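Local coordinates for protein superoxide dismutase [Mn], mitochondrial (Saccharomyces cerevisiae, PDB 4E4E) that disproportionates superoxide radicals to hydrogen peroxide and oxygen at a manganese ion held in each subunit of a homotetramer, at residues B[77-82]-B[154-159]. The protein carries 1 engineered substitution. Residues are numbered along the deposited sequence; the frame is centred on the assembly and turned at random.
Sequences GFTNHC and QDTVTG. With MN (manganese (II) ion), chain F.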
loop_
_atom_site.group_PDB
_atom_site.type_symbol
_atom_site.label_atom_id
_atom_site.label_comp_id
_atom_site.label_asym_id
_atom_site.label_seq_id
_atom_site.Cartn_x
_atom_site.Cartn_y
_atom_site.Cartn_z
ATOM N N GLY B 77 -11.500 -5.034 -11.529
ATOM C CA GLY B 77 -11.251 -5.612 -12.851
ATOM C C GLY B 77 -12.459 -5.531 -13.780
ATOM O O GLY B 77 -12.351 -5.139 -14.971
ATOM N N PHE B 78 -13.617 -5.895 -13.228
ATOM C CA PHE B 78 -14.882 -5.788 -13.948
ATOM C C PHE B 78 -15.156 -4.340 -14.405
ATOM O O PHE B 78 -15.382 -4.065 -15.604
ATOM C CB PHE B 78 -16.046 -6.309 -13.084
ATOM C CG PHE B 78 -17.397 -6.041 -13.682
ATOM C CD1 PHE B 78 -17.797 -6.709 -14.832
ATOM C CD2 PHE B 78 -18.255 -5.107 -13.123
ATOM C CE1 PHE B 78 -19.044 -6.446 -15.422
ATOM C CE2 PHE B 78 -19.504 -4.846 -13.705
ATOM C CZ PHE B 78 -19.887 -5.522 -14.863
ATOM N N THR B 79 -15.126 -3.412 -13.457
ATOM C CA THR B 79 -15.489 -2.029 -13.774
ATOM C C THR B 79 -14.507 -1.394 -14.746
ATOM O O THR B 79 -14.904 -0.759 -15.732
ATOM C CB THR B 79 -15.604 -1.153 -12.508
ATOM O OG1 THR B 79 -14.313 -1.004 -11.900
ATOM C CG2 THR B 79 -16.544 -1.782 -11.537
ATOM N N ASN B 80 -13.221 -1.575 -14.464
ATOM C CA ASN B 80 -12.170 -0.974 -15.273
ATOM C C ASN B 80 -12.232 -1.460 -16.720
ATOM O O ASN B 80 -12.081 -0.644 -17.651
ATOM C CB ASN B 80 -10.771 -1.214 -14.671
ATOM C CG ASN B 80 -10.494 -0.369 -13.437
ATOM O OD1 ASN B 80 -11.187 0.610 -13.162
ATOM N ND2 ASN B 80 -9.459 -0.743 -12.686
ATOM N N HIS B 81 -12.461 -2.764 -16.920
ATOM C CA HIS B 81 -12.599 -3.253 -18.293
ATOM C C HIS B 81 -13.867 -2.792 -19.010
ATOM O O HIS B 81 -13.806 -2.464 -20.200
ATOM C CB HIS B 81 -12.420 -4.764 -18.386
ATOM C CG HIS B 81 -11.038 -5.196 -18.034
ATOM N ND1 HIS B 81 -10.613 -5.354 -16.735
ATOM C CD2 HIS B 81 -9.957 -5.427 -18.816
ATOM C CE1 HIS B 81 -9.338 -5.697 -16.727
ATOM N NE2 HIS B 81 -8.927 -5.764 -17.981
ATOM N N CYS B 82 -15.002 -2.762 -18.312
ATOM C CA CYS B 82 -16.182 -2.138 -18.930
ATOM C C CYS B 82 -15.880 -0.716 -19.435
ATOM O O CYS B 82 -16.138 -0.382 -20.615
ATOM C CB CYS B 82 -17.353 -2.095 -17.954
ATOM S SG CYS B 82 -18.077 -3.696 -17.559
ATOM N N GLN B 154 -5.988 -3.717 -9.831
ATOM C CA GLN B 154 -7.331 -3.367 -10.286
ATOM C C GLN B 154 -8.010 -2.281 -9.456
ATOM O O GLN B 154 -9.249 -2.168 -9.443
ATOM C CB GLN B 154 -8.219 -4.607 -10.449
ATOM C CG GLN B 154 -7.771 -5.522 -11.570
ATOM C CD GLN B 154 -7.770 -4.853 -12.958
ATOM O OE1 GLN B 154 -8.404 -3.812 -13.169
ATOM N NE2 GLN B 154 -7.052 -5.458 -13.906
ATOM N N ASP B 155 -7.207 -1.469 -8.773
ATOM C CA ASP B 155 -7.759 -0.319 -8.065
ATOM C C ASP B 155 -8.415 0.593 -9.092
ATOM O O ASP B 155 -8.053 0.581 -10.282
ATOM C CB ASP B 155 -6.672 0.446 -7.316
ATOM C CG ASP B 155 -6.130 -0.321 -6.111
ATOM O OD1 ASP B 155 -6.676 -1.397 -5.782
ATOM O OD2 ASP B 155 -5.157 0.165 -5.482
ATOM N N THR B 156 -9.386 1.378 -8.657
ATOM C CA THR B 156 -10.138 2.167 -9.617
ATOM C C THR B 156 -10.408 3.514 -8.992
ATOM O O THR B 156 -10.124 3.721 -7.802
ATOM C CB THR B 156 -11.456 1.443 -10.013
ATOM O OG1 THR B 156 -11.969 1.977 -11.241
ATOM C CG2 THR B 156 -12.504 1.584 -8.920
ATOM N N VAL B 157 -10.936 4.445 -9.781
ATOM C CA VAL B 157 -11.284 5.746 -9.227
ATOM C C VAL B 157 -12.741 5.750 -8.779
ATOM O O VAL B 157 -13.645 5.386 -9.535
ATOM C CB VAL B 157 -10.953 6.899 -10.190
ATOM C CG1 VAL B 157 -9.434 7.049 -10.270
ATOM C CG2 VAL B 157 -11.518 6.630 -11.583
ATOM N N THR B 158 -12.955 6.149 -7.531
ATOM C CA THR B 158 -14.273 6.078 -6.912
ATOM C C THR B 158 -14.629 7.446 -6.330
ATOM O O THR B 158 -13.774 8.339 -6.256
ATOM C CB THR B 158 -14.291 5.031 -5.779
ATOM O OG1 THR B 158 -13.304 5.371 -4.796
ATOM C CG2 THR B 158 -13.986 3.628 -6.321
ATOM N N GLY B 159 -15.882 7.603 -5.907
ATOM C CA GLY B 159 -16.313 8.837 -5.260
ATOM C C GLY B 159 -16.240 10.019 -6.208
ATOM O O GLY B 159 -16.653 9.913 -7.367
HETATM MN MN MN F . -6.720 -5.655 -18.623
HETATM O O HOH W 1 -5.999 -4.941 -16.572
#
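Gly77 meets the bent side chain of Gln154 through its backbone, with CA 3.4 Å from Gln154 OE1; Gly77 CA and Gln154 CA lie 5.2 Å apart. Thr79, two residues on, only approaches Thr156, OG1 to OG1 at 3.8 Å; its hydroxyl bonds to Gly76 O. All three hydrogen bonds across the contact involve Asn80. Thr156 OG1 donates a very short bond to Asn80 OD1 (2.5 Å), the hydroxyl standing anti to the backbone N (chi1 -161°), which turns it toward Asn80. Asn80 ND2 divides its two N-H groups between Asp155 O (3.1 Å) and, by a longer bond, Gln154 OE1 (3.3 Å), both fairly straight at 160° and 157°; Asp155 O lies close to the amide plane of Asn80, though ND2 approaches from well above the carbonyl plane of Asp155. With OE1 held by both Asn80 ND2 and Trp133 NE1, the glutamine amide is probably fixed in rotation, NE2 turned to the metal-bound water. Replacing Asn80 with alanine would probably leave Thr156 OG1 without this acceptor, cost Asp155 O one donor and leave the Gln154 amide freer to turn. His81 coordinates manganese through NE2, alongside His26, Asp168 and His172, while ND1 donates a very short bond back to Gly77 O, which orients the imidazole. Gln154 NE2 approaches the edge of this ring, 3.6 Å from His81 CE1, and donates to the manganese-bound water (2.9 Å). This second-shell glutamine, characteristic of manganese superoxide dismutases, probably helps tune the redox potential and the protonation of the bound solvent.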